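Local structure of benzoylformate Decarboxylase (Polynucleobacter necessarius, 4K9Q) at residues A[291-296]-A[307-312]; A[6-11]-A[134-139]; A[240-245]-A[385-390]; A[252-257]-A[283-288]. The protein probably decarboxylates benzoylformate, using bound thiamine diphosphate and a magnesium ion as cofactors, as a tetrameric member of the TPP enzyme family. All blocks are in the same frame, centred on the assembly; numbering follows the deposited sequence. Where two conformers were deposited one is given.

Interaction 1 of 4, residues A[291-296]-A[307-312]; sequences TLLQVS and VGDSLV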
loop_
_atom_site.group_PDB
_atom_site.type_symbol
_atom_site.label_atom_id
_atom_site.label_comp_id
_atom_site.label_asym_id
_atom_site.label_seq_id
_atom_site.Cartn_x
_atom_site.Cartn_y
_atom_site.Cartn_z
ATOM N N THR A 291 -23.194 -31.393 3.441
ATOM C CA THR A 291 -23.185 -29.951 3.198
ATOM C C THR A 291 -22.726 -29.308 4.497
ATOM O O THR A 291 -22.697 -29.968 5.541
ATOM C CB THR A 291 -24.563 -29.398 2.798
ATOM O OG1 THR A 291 -25.478 -29.535 3.891
ATOM C CG2 THR A 291 -25.102 -30.141 1.570
ATOM N N LEU A 292 -22.359 -28.035 4.437
ATOM C CA LEU A 292 -21.768 -27.364 5.592
ATOM C C LEU A 292 -22.405 -26.007 5.883
ATOM O O LEU A 292 -22.738 -25.253 4.961
ATOM C CB LEU A 292 -20.254 -27.211 5.379
ATOM C CG LEU A 292 -19.412 -26.526 6.462
ATOM C CD1 LEU A 292 -17.991 -27.123 6.528
ATOM C CD2 LEU A 292 -19.356 -25.029 6.206
ATOM N N LEU A 293 -22.560 -25.706 7.175
ATOM C CA LEU A 293 -22.947 -24.371 7.624
ATOM C C LEU A 293 -21.767 -23.780 8.388
ATOM O O LEU A 293 -21.065 -24.510 9.096
ATOM C CB LEU A 293 -24.159 -24.434 8.556
ATOM C CG LEU A 293 -25.388 -25.155 8.004
ATOM C CD1 LEU A 293 -26.477 -25.234 9.055
ATOM C CD2 LEU A 293 -25.887 -24.448 6.765
ATOM N N GLN A 294 -21.558 -22.470 8.247
ATOM C CA GLN A 294 -20.482 -21.767 8.958
ATOM C C GLN A 294 -20.998 -20.498 9.642
ATOM O O GLN A 294 -21.722 -19.721 9.030
ATOM C CB GLN A 294 -19.364 -21.362 7.984
ATOM C CG GLN A 294 -18.178 -20.680 8.685
ATOM C CD GLN A 294 -17.167 -20.081 7.723
ATOM O OE1 GLN A 294 -17.419 -19.974 6.524
ATOM N NE2 GLN A 294 -16.004 -19.699 8.250
ATOM N N VAL A 295 -20.611 -20.287 10.899
ATOM C CA VAL A 295 -20.827 -19.012 11.594
ATOM C C VAL A 295 -19.460 -18.500 12.028
ATOM O O VAL A 295 -18.692 -19.248 12.640
ATOM C CB VAL A 295 -21.692 -19.201 12.863
ATOM C CG1 VAL A 295 -21.726 -17.921 13.712
ATOM C CG2 VAL A 295 -23.102 -19.650 12.493
ATOM N N SER A 296 -19.135 -17.259 11.676
ATOM C CA SER A 296 -17.909 -16.620 12.152
ATOM C C SER A 296 -18.241 -15.179 12.485
ATOM O O SER A 296 -19.155 -14.605 11.889
ATOM C CB SER A 296 -16.810 -16.671 11.084
ATOM O OG SER A 296 -15.664 -15.930 11.491
ATOM N N VAL A 307 -15.910 -24.000 1.467
ATOM C CA VAL A 307 -17.191 -24.631 1.176
ATOM C C VAL A 307 -18.250 -24.080 2.122
ATOM O O VAL A 307 -17.922 -23.576 3.203
ATOM C CB VAL A 307 -17.097 -26.168 1.377
ATOM C CG1 VAL A 307 -16.974 -26.516 2.863
ATOM C CG2 VAL A 307 -18.289 -26.880 0.755
ATOM N N GLY A 308 -19.517 -24.160 1.711
ATOM C CA GLY A 308 -20.610 -24.020 2.660
ATOM C C GLY A 308 -21.490 -22.790 2.551
ATOM O O GLY A 308 -21.238 -21.882 1.749
ATOM N N ASP A 309 -22.547 -22.788 3.358
ATOM C CA ASP A 309 -23.394 -21.609 3.531
ATOM C C ASP A 309 -23.036 -20.962 4.864
ATOM O O ASP A 309 -23.026 -21.623 5.910
ATOM C CB ASP A 309 -24.871 -22.005 3.514
ATOM C CG ASP A 309 -25.254 -22.760 2.250
ATOM O OD1 ASP A 309 -25.020 -22.234 1.144
ATOM O OD2 ASP A 309 -25.767 -23.893 2.364
ATOM N N SER A 310 -22.735 -19.670 4.830
ATOM C CA SER A 310 -22.248 -18.984 6.017
ATOM C C SER A 310 -23.126 -17.817 6.442
ATOM O O SER A 310 -23.938 -17.307 5.666
ATOM C CB SER A 310 -20.829 -18.461 5.766
ATOM O OG SER A 310 -20.832 -17.520 4.701
ATOM N N LEU A 311 -22.957 -17.411 7.694
ATOM C CA LEU A 311 -23.457 -16.119 8.157
ATOM C C LEU A 311 -22.431 -15.490 9.097
ATOM O O LEU A 311 -21.624 -16.199 9.718
ATOM C CB LEU A 311 -24.827 -16.259 8.841
ATOM C CG LEU A 311 -24.951 -17.064 10.137
ATOM C CD1 LEU A 311 -24.537 -16.232 11.344
ATOM C CD2 LEU A 311 -26.377 -17.552 10.322
ATOM N N VAL A 312 -22.446 -14.161 9.186
ATOM C CA VAL A 312 -21.550 -13.457 10.103
ATOM C C VAL A 312 -22.290 -13.138 11.395
ATOM O O VAL A 312 -23.379 -12.543 11.372
ATOM C CB VAL A 312 -20.988 -12.157 9.483
ATOM C CG1 VAL A 312 -19.878 -11.577 10.365
ATOM C CG2 VAL A 312 -20.468 -12.414 8.079
HETATM O O HOH W 1 -24.357 -25.913 2.618
HETATM O O HOH W 2 -18.930 -21.215 4.492
#
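Leu293 to Ser296 run alongside Asp309 to Val312 as parallel strands only 12° apart, and the hydrogen bonds Asp309 N to Leu292 O, Gln294 N to Asp309 O and Leu311 N to Gln294 O each measure 2.9 Å. A fourth, from Ser296 N to Leu311 O, is weak. Helix 299-303 makes the beta-alpha-beta crossover between the strands, at the edge, within this chain, of the parallel sheet of the Rossmann-like central domain. Val295 and Leu311 lie side by side on one face, with Leu311 CD1 resting 3.9 Å from Val295 CG2. A chi1 of 64°, which wedges CG between the backbone N and the carbonyl carbon of Leu311, brings that methyl over to the valine. On the face of Gln294 and Ser310, the extended glutamine lays OE1 3.8 Å from Ser310 CB, while its NE2 bonds to Ala272 O. Leu292 CD1 meets Val307 CG1 at 3.9 Å. Gly308 has no room for a CB, which would run into Leu292 CD2. Water 1 donates to both Leu292 O and Asp309 OD2. The same carboxylate forms a salt bridge with Arg193 and accepts a hydrogen bond from Thr175 of the second subunit. Apolar packing and main-chain bonds thus hold the strand pair, while the aspartate's charge is probably stabilised by arginine, water and a neighbouring subunit together.

Interaction 2 of 4, residues A[6-11]-A[134-139]; sequences EITFDL and DVPGAF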
loop_
_atom_site.group_PDB
_atom_site.type_symbol
_atom_site.label_atom_id
_atom_site.label_comp_id
_atom_site.label_asym_id
_atom_site.label_seq_id
_atom_site.Cartn_x
_atom_site.Cartn_y
_atom_site.Cartn_z
ATOM N N GLU A 6 -2.030 15.504 28.708
ATOM C CA GLU A 6 -2.978 15.450 29.818
ATOM C C GLU A 6 -4.364 14.996 29.345
ATOM O O GLU A 6 -4.999 14.154 29.975
ATOM C CB GLU A 6 -3.069 16.790 30.559
ATOM C CG GLU A 6 -3.859 16.670 31.852
ATOM C CD GLU A 6 -3.842 17.930 32.696
ATOM O OE1 GLU A 6 -3.110 18.880 32.352
ATOM O OE2 GLU A 6 -4.573 17.965 33.707
ATOM N N ILE A 7 -4.820 15.548 28.226
ATOM C CA ILE A 7 -6.121 15.187 27.667
ATOM C C ILE A 7 -6.178 13.719 27.237
ATOM O O ILE A 7 -7.178 13.034 27.441
ATOM C CB ILE A 7 -6.467 16.105 26.494
ATOM C CG1 ILE A 7 -6.565 17.548 27.005
ATOM C CG2 ILE A 7 -7.755 15.651 25.799
ATOM C CD1 ILE A 7 -6.580 18.588 25.904
ATOM N N THR A 8 -5.089 13.242 26.641
ATOM C CA THR A 8 -5.030 11.865 26.164
ATOM C C THR A 8 -5.055 10.871 27.325
ATOM O O THR A 8 -5.786 9.875 27.291
ATOM C CB THR A 8 -3.776 11.643 25.294
ATOM O OG1 THR A 8 -3.824 12.518 24.158
ATOM C CG2 THR A 8 -3.698 10.195 24.820
ATOM N N PHE A 9 -4.255 11.126 28.357
ATOM C CA PHE A 9 -4.257 10.226 29.498
ATOM C C PHE A 9 -5.618 10.242 30.201
ATOM O O PHE A 9 -6.100 9.192 30.649
ATOM C CB PHE A 9 -3.095 10.526 30.453
ATOM C CG PHE A 9 -1.815 9.845 30.060
ATOM C CD1 PHE A 9 -1.521 8.575 30.530
ATOM C CD2 PHE A 9 -0.917 10.463 29.205
ATOM C CE1 PHE A 9 -0.344 7.935 30.155
ATOM C CE2 PHE A 9 0.257 9.829 28.828
ATOM C CZ PHE A 9 0.541 8.565 29.304
ATOM N N ASP A 10 -6.259 11.407 30.249
ATOM C CA ASP A 10 -7.611 11.484 30.809
ATOM C C ASP A 10 -8.624 10.659 30.002
ATOM O O ASP A 10 -9.492 9.994 30.572
ATOM C CB ASP A 10 -8.078 12.930 30.948
ATOM C CG ASP A 10 -7.670 13.555 32.279
ATOM O OD1 ASP A 10 -7.272 12.816 33.211
ATOM O OD2 ASP A 10 -7.768 14.793 32.390
ATOM N N LEU A 11 -8.511 10.693 28.677
ATOM C CA LEU A 11 -9.335 9.828 27.833
ATOM C C LEU A 11 -9.087 8.354 28.150
ATOM O O LEU A 11 -10.023 7.568 28.295
ATOM C CB LEU A 11 -9.075 10.105 26.345
ATOM C CG LEU A 11 -9.737 9.128 25.369
ATOM C CD1 LEU A 11 -11.254 9.280 25.408
ATOM C CD2 LEU A 11 -9.222 9.355 23.962
ATOM N N ASP A 134 -5.544 16.700 17.040
ATOM C CA ASP A 134 -6.277 15.488 16.700
ATOM C C ASP A 134 -5.835 14.247 17.462
ATOM O O ASP A 134 -6.438 13.178 17.301
ATOM C CB ASP A 134 -6.157 15.201 15.206
ATOM C CG ASP A 134 -6.756 16.308 14.351
ATOM O OD1 ASP A 134 -7.780 16.900 14.759
ATOM O OD2 ASP A 134 -6.195 16.586 13.275
ATOM N N VAL A 135 -4.795 14.366 18.290
ATOM C CA VAL A 135 -4.252 13.172 18.942
ATOM C C VAL A 135 -5.258 12.459 19.866
ATOM O O VAL A 135 -5.437 11.241 19.756
ATOM C CB VAL A 135 -2.881 13.440 19.633
ATOM C CG1 VAL A 135 -2.464 12.242 20.504
ATOM C CG2 VAL A 135 -1.817 13.776 18.585
ATOM N N PRO A 136 -5.915 13.202 20.777
ATOM C CA PRO A 136 -6.909 12.536 21.628
ATOM C C PRO A 136 -8.006 11.872 20.805
ATOM O O PRO A 136 -8.339 10.712 21.064
ATOM C CB PRO A 136 -7.477 13.678 22.480
ATOM C CG PRO A 136 -6.384 14.718 22.490
ATOM C CD PRO A 136 -5.744 14.625 21.133
ATOM N N GLY A 137 -8.543 12.581 19.814
ATOM C CA GLY A 137 -9.557 11.992 18.954
ATOM C C GLY A 137 -9.075 10.765 18.201
ATOM O O GLY A 137 -9.860 9.851 17.945
ATOM N N ALA A 138 -7.794 10.748 17.830
ATOM C CA ALA A 138 -7.203 9.592 17.144
ATOM C C ALA A 138 -7.135 8.373 18.069
ATOM O O ALA A 138 -7.365 7.227 17.636
ATOM C CB ALA A 138 -5.827 9.938 16.584
ATOM N N PHE A 139 -6.828 8.608 19.346
ATOM C CA PHE A 139 -6.906 7.533 20.327
ATOM C C PHE A 139 -8.333 6.988 20.471
ATOM O O PHE A 139 -8.536 5.771 20.574
ATOM C CB PHE A 139 -6.336 7.967 21.681
ATOM C CG PHE A 139 -4.849 7.747 21.812
ATOM C CD1 PHE A 139 -4.358 6.591 22.399
ATOM C CD2 PHE A 139 -3.949 8.688 21.334
ATOM C CE1 PHE A 139 -2.980 6.373 22.531
ATOM C CE2 PHE A 139 -2.568 8.484 21.465
ATOM C CZ PHE A 139 -2.088 7.322 22.062
#
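Thr8 presents its two branches to different partners on helix 135-147: the methyl lies over the ring of Phe139 and the hydroxyl lies beside Pro136. Chi1 of -60° makes the division, leaving CG2 anti to the backbone N and OG1 next to it. CG2 sits 3.9 Å from the centroid of the Phe139 ring, only 16° off the ring normal, a CH-pi contact over the face. Val135 O lies in plane at the edge of the same ring. OG1 touches Pro136 CG at 3.8 Å and Val135 CG1 a little farther off, but its polar bond goes to Val4 O within its own helix. With an alanine at Thr8, CG2 and OG1 are both gone, which would probably strip this cover from the Phe139 face and open a gap beside Pro136. One turn apart, Ile7 and Leu11 complete the contact. Ile7 CG2 meets Pro136 CG at 3.7 Å, coming at a slant to the proline ring. Leu11, its CG turned away from the backbone N, reaches across with CD2, which lies 3.3 Å from Pro136 O and also packs on Phe139 CB. No hydrogen bond crosses between the helices, whose short axes pass 9.2 Å apart at -20°, nearly parallel. Around this buried seam, Ile167 of strand 166-167 touches both Ile7 and Pro136, Trp163 meets Thr8, and Phe139 packs on Leu156 and Leu158 of strand 154-159, part of the parallel sheet of the N-terminal domain.

Interaction 3 of 4, residues A[240-245]-A[385-390]; sequences PEDHPL and RINQPD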
loop_
_atom_site.group_PDB
_atom_site.type_symbol
_atom_site.label_atom_id
_atom_site.label_comp_id
_atom_site.label_asym_id
_atom_site.label_seq_id
_atom_site.Cartn_x
_atom_site.Cartn_y
_atom_site.Cartn_z
ATOM N N PRO A 240 -15.713 -28.171 26.485
ATOM C CA PRO A 240 -15.064 -28.988 27.521
ATOM C C PRO A 240 -14.591 -30.323 26.951
ATOM O O PRO A 240 -15.376 -31.078 26.370
ATOM C CB PRO A 240 -16.175 -29.205 28.556
ATOM C CG PRO A 240 -17.462 -28.886 27.840
ATOM C CD PRO A 240 -17.098 -27.818 26.843
ATOM N N GLU A 241 -13.307 -30.614 27.111
ATOM C CA GLU A 241 -12.711 -31.723 26.371
ATOM C C GLU A 241 -12.921 -33.087 27.029
ATOM O O GLU A 241 -12.543 -34.125 26.469
ATOM C CB GLU A 241 -11.236 -31.428 26.078
ATOM C CG GLU A 241 -11.119 -30.156 25.230
ATOM C CD GLU A 241 -9.703 -29.793 24.839
ATOM O OE1 GLU A 241 -8.749 -30.213 25.532
ATOM O OE2 GLU A 241 -9.555 -29.068 23.829
ATOM N N ASP A 242 -13.527 -33.083 28.212
ATOM C CA ASP A 242 -13.939 -34.341 28.834
ATOM C C ASP A 242 -15.462 -34.566 28.739
ATOM O O ASP A 242 -15.988 -35.535 29.284
ATOM C CB ASP A 242 -13.448 -34.427 30.283
ATOM C CG ASP A 242 -13.913 -33.261 31.130
ATOM O OD1 ASP A 242 -14.521 -32.316 30.575
ATOM O OD2 ASP A 242 -13.664 -33.281 32.354
ATOM N N HIS A 243 -16.156 -33.683 28.034
ATOM C CA HIS A 243 -17.594 -33.837 27.826
ATOM C C HIS A 243 -17.839 -35.067 26.948
ATOM O O HIS A 243 -17.106 -35.305 25.984
ATOM C CB HIS A 243 -18.160 -32.584 27.158
ATOM C CG HIS A 243 -19.655 -32.518 27.152
ATOM N ND1 HIS A 243 -20.432 -33.252 26.283
ATOM C CD2 HIS A 243 -20.516 -31.794 27.906
ATOM C CE1 HIS A 243 -21.709 -32.984 26.502
ATOM N NE2 HIS A 243 -21.785 -32.100 27.482
ATOM N N PRO A 244 -18.867 -35.867 27.282
ATOM C CA PRO A 244 -19.142 -37.099 26.531
ATOM C C PRO A 244 -19.299 -36.896 25.024
ATOM O O PRO A 244 -19.032 -37.817 24.253
ATOM C CB PRO A 244 -20.457 -37.603 27.139
ATOM C CG PRO A 244 -20.998 -36.453 27.948
ATOM C CD PRO A 244 -19.791 -35.701 28.415
ATOM N N LEU A 245 -19.725 -35.710 24.605
ATOM C CA LEU A 245 -19.922 -35.461 23.186
ATOM C C LEU A 245 -18.620 -35.103 22.465
ATOM O O LEU A 245 -18.549 -35.166 21.235
ATOM C CB LEU A 245 -20.975 -34.371 22.967
ATOM C CG LEU A 245 -22.410 -34.702 23.381
ATOM C CD1 LEU A 245 -23.323 -33.514 23.114
ATOM C CD2 LEU A 245 -22.904 -35.926 22.627
ATOM N N ARG A 385 -6.837 -32.444 29.099
ATOM C CA ARG A 385 -8.173 -32.261 28.548
ATOM C C ARG A 385 -8.840 -31.083 29.249
ATOM O O ARG A 385 -9.328 -31.206 30.368
ATOM C CB ARG A 385 -8.973 -33.559 28.679
ATOM C CG ARG A 385 -8.228 -34.712 28.029
ATOM C CD ARG A 385 -8.974 -36.033 28.046
ATOM N NE ARG A 385 -8.223 -37.029 27.287
ATOM C CZ ARG A 385 -8.730 -38.169 26.827
ATOM N NH1 ARG A 385 -10.004 -38.467 27.057
ATOM N NH2 ARG A 385 -7.969 -39.009 26.127
ATOM N N ILE A 386 -8.827 -29.937 28.578
ATOM C CA ILE A 386 -9.255 -28.664 29.151
ATOM C C ILE A 386 -10.766 -28.642 29.324
ATOM O O ILE A 386 -11.501 -28.815 28.351
ATOM C CB ILE A 386 -8.841 -27.507 28.213
ATOM C CG1 ILE A 386 -7.337 -27.595 27.905
ATOM C CG2 ILE A 386 -9.231 -26.148 28.802
ATOM C CD1 ILE A 386 -6.445 -27.470 29.122
ATOM N N ASN A 387 -11.232 -28.417 30.552
ATOM C CA ASN A 387 -12.671 -28.472 30.819
ATOM C C ASN A 387 -13.249 -27.215 31.466
ATOM O O ASN A 387 -14.354 -27.237 32.014
ATOM C CB ASN A 387 -13.036 -29.728 31.623
ATOM C CG ASN A 387 -12.397 -29.763 32.996
ATOM O OD1 ASN A 387 -11.839 -28.772 33.474
ATOM N ND2 ASN A 387 -12.489 -30.915 33.649
ATOM N N GLN A 388 -12.507 -26.116 31.373
ATOM C CA GLN A 388 -12.971 -24.823 31.861
ATOM C C GLN A 388 -12.601 -23.764 30.833
ATOM O O GLN A 388 -11.593 -23.908 30.136
ATOM C CB GLN A 388 -12.340 -24.478 33.218
ATOM C CG GLN A 388 -12.734 -25.396 34.374
ATOM C CD GLN A 388 -14.237 -25.401 34.653
ATOM O OE1 GLN A 388 -14.946 -24.428 34.375
ATOM N NE2 GLN A 388 -14.729 -26.511 35.200
ATOM N N PRO A 389 -13.417 -22.699 30.726
ATOM C CA PRO A 389 -13.086 -21.582 29.838
ATOM C C PRO A 389 -11.861 -20.815 30.350
ATOM O O PRO A 389 -11.458 -20.979 31.514
ATOM C CB PRO A 389 -14.336 -20.687 29.919
ATOM C CG PRO A 389 -14.892 -20.975 31.269
ATOM C CD PRO A 389 -14.646 -22.443 31.499
ATOM N N ASP A 390 -11.283 -20.003 29.465
ATOM C CA ASP A 390 -10.181 -19.099 29.800
ATOM C C ASP A 390 -9.060 -19.798 30.552
ATOM O O ASP A 390 -8.514 -19.259 31.524
ATOM C CB ASP A 390 -10.685 -17.903 30.602
ATOM C CG ASP A 390 -11.659 -17.041 29.814
ATOM O OD1 ASP A 390 -11.755 -17.220 28.573
ATOM O OD2 ASP A 390 -12.328 -16.188 30.435
#
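Glu241 and Asp242, in a loop of the central domain, are hydrogen-bonded to Ile386 and Asn387, in a loop of the C-terminal TPP-binding region between helix 377-383 and strand 392-393. It is a polar contact between domains, with neither loop in a helix or strand. Both polar atoms of Ile386's main chain are held by a single residue: Glu241 N donates to Ile386 O at 2.8 Å, and Ile386 N donates to Glu241 OE1 at 3.1 Å. Chi1 of -61° sets CG beside the residue's own N, and the extended chain beyond it carries the carboxylate along Ile386, whose N-H meets OE1 from above the carboxylate plane. An alanine at Glu241 lacks that carboxylate and would probably leave Ile386 N without its acceptor, with the two loops joined less firmly. The aliphatic part of Arg385 packs close by, its CB 4.1 Å from Glu241 CB, while its guanidinium group forms a salt bridge with Asp382. Pro240 to His243 make a type I beta turn, which presents Asp242 to Asn387. Asn387 ND2 gives an almost straight bond of 2.9 Å to Asp242 OD2. The acceptor lies in the amide plane, yet the donor stands above the carboxylate, the two planes being 47° apart. Asp242 OD1 also lies 3.2 Å from Asn387 CB. The loops are therefore tied through one backbone bond and one bond to the glutamate carboxylate, both at Ile386, and through a carboxylate-amide pair at the more exposed Asp242, where solvent may weaken its hold.

Interaction 4 of 4, residues A[252-257]-A[283-288]; sequences SGIGSL and GQFIPE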
loop_
_atom_site.group_PDB
_atom_site.type_symbol
_atom_site.label_atom_id
_atom_site.label_comp_id
_atom_site.label_asym_id
_atom_site.label_seq_id
_atom_site.Cartn_x
_atom_site.Cartn_y
_atom_site.Cartn_z
ATOM N N SER A 252 -5.323 -31.194 10.353
ATOM C CA SER A 252 -5.303 -29.953 9.583
ATOM C C SER A 252 -4.990 -30.104 8.088
ATOM O O SER A 252 -4.629 -29.130 7.421
ATOM C CB SER A 252 -4.341 -28.954 10.235
ATOM O OG SER A 252 -3.054 -29.526 10.378
ATOM N N GLY A 253 -5.144 -31.315 7.555
ATOM C CA GLY A 253 -5.084 -31.510 6.114
ATOM C C GLY A 253 -6.487 -31.652 5.534
ATOM O O GLY A 253 -7.397 -32.119 6.209
ATOM N N ILE A 254 -6.665 -31.264 4.274
ATOM C CA ILE A 254 -7.966 -31.380 3.629
ATOM C C ILE A 254 -8.496 -32.812 3.676
ATOM O O ILE A 254 -9.598 -33.060 4.159
ATOM C CB ILE A 254 -7.905 -30.897 2.167
ATOM C CG1 ILE A 254 -7.684 -29.380 2.139
ATOM C CG2 ILE A 254 -9.191 -31.254 1.443
ATOM C CD1 ILE A 254 -7.294 -28.826 0.769
ATOM N N GLY A 255 -7.690 -33.753 3.191
ATOM C CA GLY A 255 -8.097 -35.147 3.144
ATOM C C GLY A 255 -8.186 -35.822 4.502
ATOM O O GLY A 255 -8.999 -36.731 4.692
ATOM N N SER A 256 -7.348 -35.403 5.449
ATOM C CA SER A 256 -7.366 -36.019 6.773
ATOM C C SER A 256 -8.568 -35.543 7.592
ATOM O O SER A 256 -9.228 -36.340 8.260
ATOM C CB SER A 256 -6.057 -35.770 7.535
ATOM O OG SER A 256 -5.842 -34.384 7.768
ATOM N N LEU A 257 -8.861 -34.248 7.533
ATOM C CA LEU A 257 -10.030 -33.721 8.231
ATOM C C LEU A 257 -11.295 -34.371 7.649
ATOM O O LEU A 257 -12.161 -34.839 8.393
ATOM C CB LEU A 257 -10.086 -32.185 8.126
ATOM C CG LEU A 257 -11.114 -31.464 9.004
ATOM C CD1 LEU A 257 -10.712 -30.006 9.177
ATOM C CD2 LEU A 257 -12.528 -31.579 8.416
ATOM N N GLY A 283 -7.655 -34.024 -1.013
ATOM C CA GLY A 283 -8.919 -34.692 -0.785
ATOM C C GLY A 283 -10.072 -33.748 -1.039
ATOM O O GLY A 283 -9.923 -32.752 -1.753
ATOM N N GLN A 284 -11.221 -34.075 -0.452
ATOM C CA GLN A 284 -12.417 -33.246 -0.557
ATOM C C GLN A 284 -12.605 -32.474 0.742
ATOM O O GLN A 284 -12.287 -32.978 1.816
ATOM C CB GLN A 284 -13.647 -34.120 -0.813
ATOM C CG GLN A 284 -13.554 -34.981 -2.062
ATOM C CD GLN A 284 -14.782 -35.848 -2.258
ATOM O OE1 GLN A 284 -15.523 -35.682 -3.228
ATOM N NE2 GLN A 284 -15.002 -36.783 -1.338
ATOM N N PHE A 285 -13.129 -31.255 0.652
ATOM C CA PHE A 285 -13.291 -30.443 1.865
ATOM C C PHE A 285 -14.226 -31.101 2.887
ATOM O O PHE A 285 -13.951 -31.090 4.080
ATOM C CB PHE A 285 -13.781 -29.030 1.529
ATOM C CG PHE A 285 -12.902 -28.303 0.557
ATOM C CD1 PHE A 285 -11.577 -28.047 0.856
ATOM C CD2 PHE A 285 -13.402 -27.871 -0.660
ATOM C CE1 PHE A 285 -10.766 -27.383 -0.048
ATOM C CE2 PHE A 285 -12.591 -27.205 -1.559
ATOM C CZ PHE A 285 -11.278 -26.952 -1.247
ATOM N N ILE A 286 -15.343 -31.652 2.417
ATOM C CA ILE A 286 -16.264 -32.368 3.289
ATOM C C ILE A 286 -16.725 -33.625 2.570
ATOM O O ILE A 286 -16.619 -33.702 1.347
ATOM C CB ILE A 286 -17.488 -31.497 3.681
ATOM C CG1 ILE A 286 -18.230 -31.004 2.439
ATOM C CG2 ILE A 286 -17.056 -30.308 4.559
ATOM C CD1 ILE A 286 -19.495 -30.228 2.765
ATOM N N PRO A 287 -17.223 -34.616 3.324
ATOM C CA PRO A 287 -17.590 -35.901 2.713
ATOM C C PRO A 287 -18.610 -35.742 1.596
ATOM O O PRO A 287 -19.521 -34.913 1.693
ATOM C CB PRO A 287 -18.203 -36.679 3.879
ATOM C CG PRO A 287 -17.594 -36.078 5.096
ATOM C CD PRO A 287 -17.455 -34.612 4.777
ATOM N N GLU A 288 -18.447 -36.527 0.537
ATOM C CA GLU A 288 -19.411 -36.535 -0.552
ATOM C C GLU A 288 -20.815 -36.692 0.032
ATOM O O GLU A 288 -21.042 -37.521 0.915
ATOM C CB GLU A 288 -19.110 -37.693 -1.513
ATOM C CG GLU A 288 -19.546 -37.450 -2.948
ATOM C CD GLU A 288 -18.441 -36.846 -3.798
ATOM O OE1 GLU A 288 -17.491 -37.579 -4.146
ATOM O OE2 GLU A 288 -18.518 -35.639 -4.118
HETATM O O HOH W 3 -11.314 -31.013 4.887
#
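Ile254, in the first turn of helix 254-260 of the Rossmann-like central domain, is the apolar plug of this contact with the 283-288 loop. Gly253 is at the N-cap, and its carbonyl takes the backbone bond from Leu257 N. Ile254 CG2 sits against two loop carbonyls, 3.6 Å from both Gly283 O and Gln284 O. CD1 of the same side chain meets Phe285 CE1 at 3.8 Å, the two side chains lying side by side and pointing the same way. The backbones also come close where two glycines face each other: Gly255 CA is 4.0 Å from Gly283 CA, and a CB on Gly283 would clash with Gly255 CA. Met103 of the fourth subunit also packs on Ile254. The other side of the loop is looser. Gly283 is exposed even though its CA packs on Gly255, and the side chain of Gln284 sets off away from the helix, while the main-chain N of Gln284 is hydrogen-bonded to Glu258 of that helix. No direct hydrogen bond joins the two segments. Instead water 3 bridges them, donating to Ile254 O and to Phe285 O, each at 2.8 Å.

Interactions 1 and 4 are neighbours within the central domain, their centres 16 Å apart, and they meet chiefly at Ile286: its CG2 lies 3.9 Å from Leu292 CD1, and its CD1 packs on Thr291 and Val307. Interaction 3 encloses both along the chain, closing a loop from the central domain to the C-terminal region, with its centre 24 Å from that of interaction 1 and 25 Å from that of interaction 4. Interaction 2 stands apart in the N-terminal domain, 40 to 50 Å from the other three centres. None lies at the thiamine diphosphate or magnesium site, although segment 385-390 falls in sequence between the cofactor-binding residues Ser375 and Gly398.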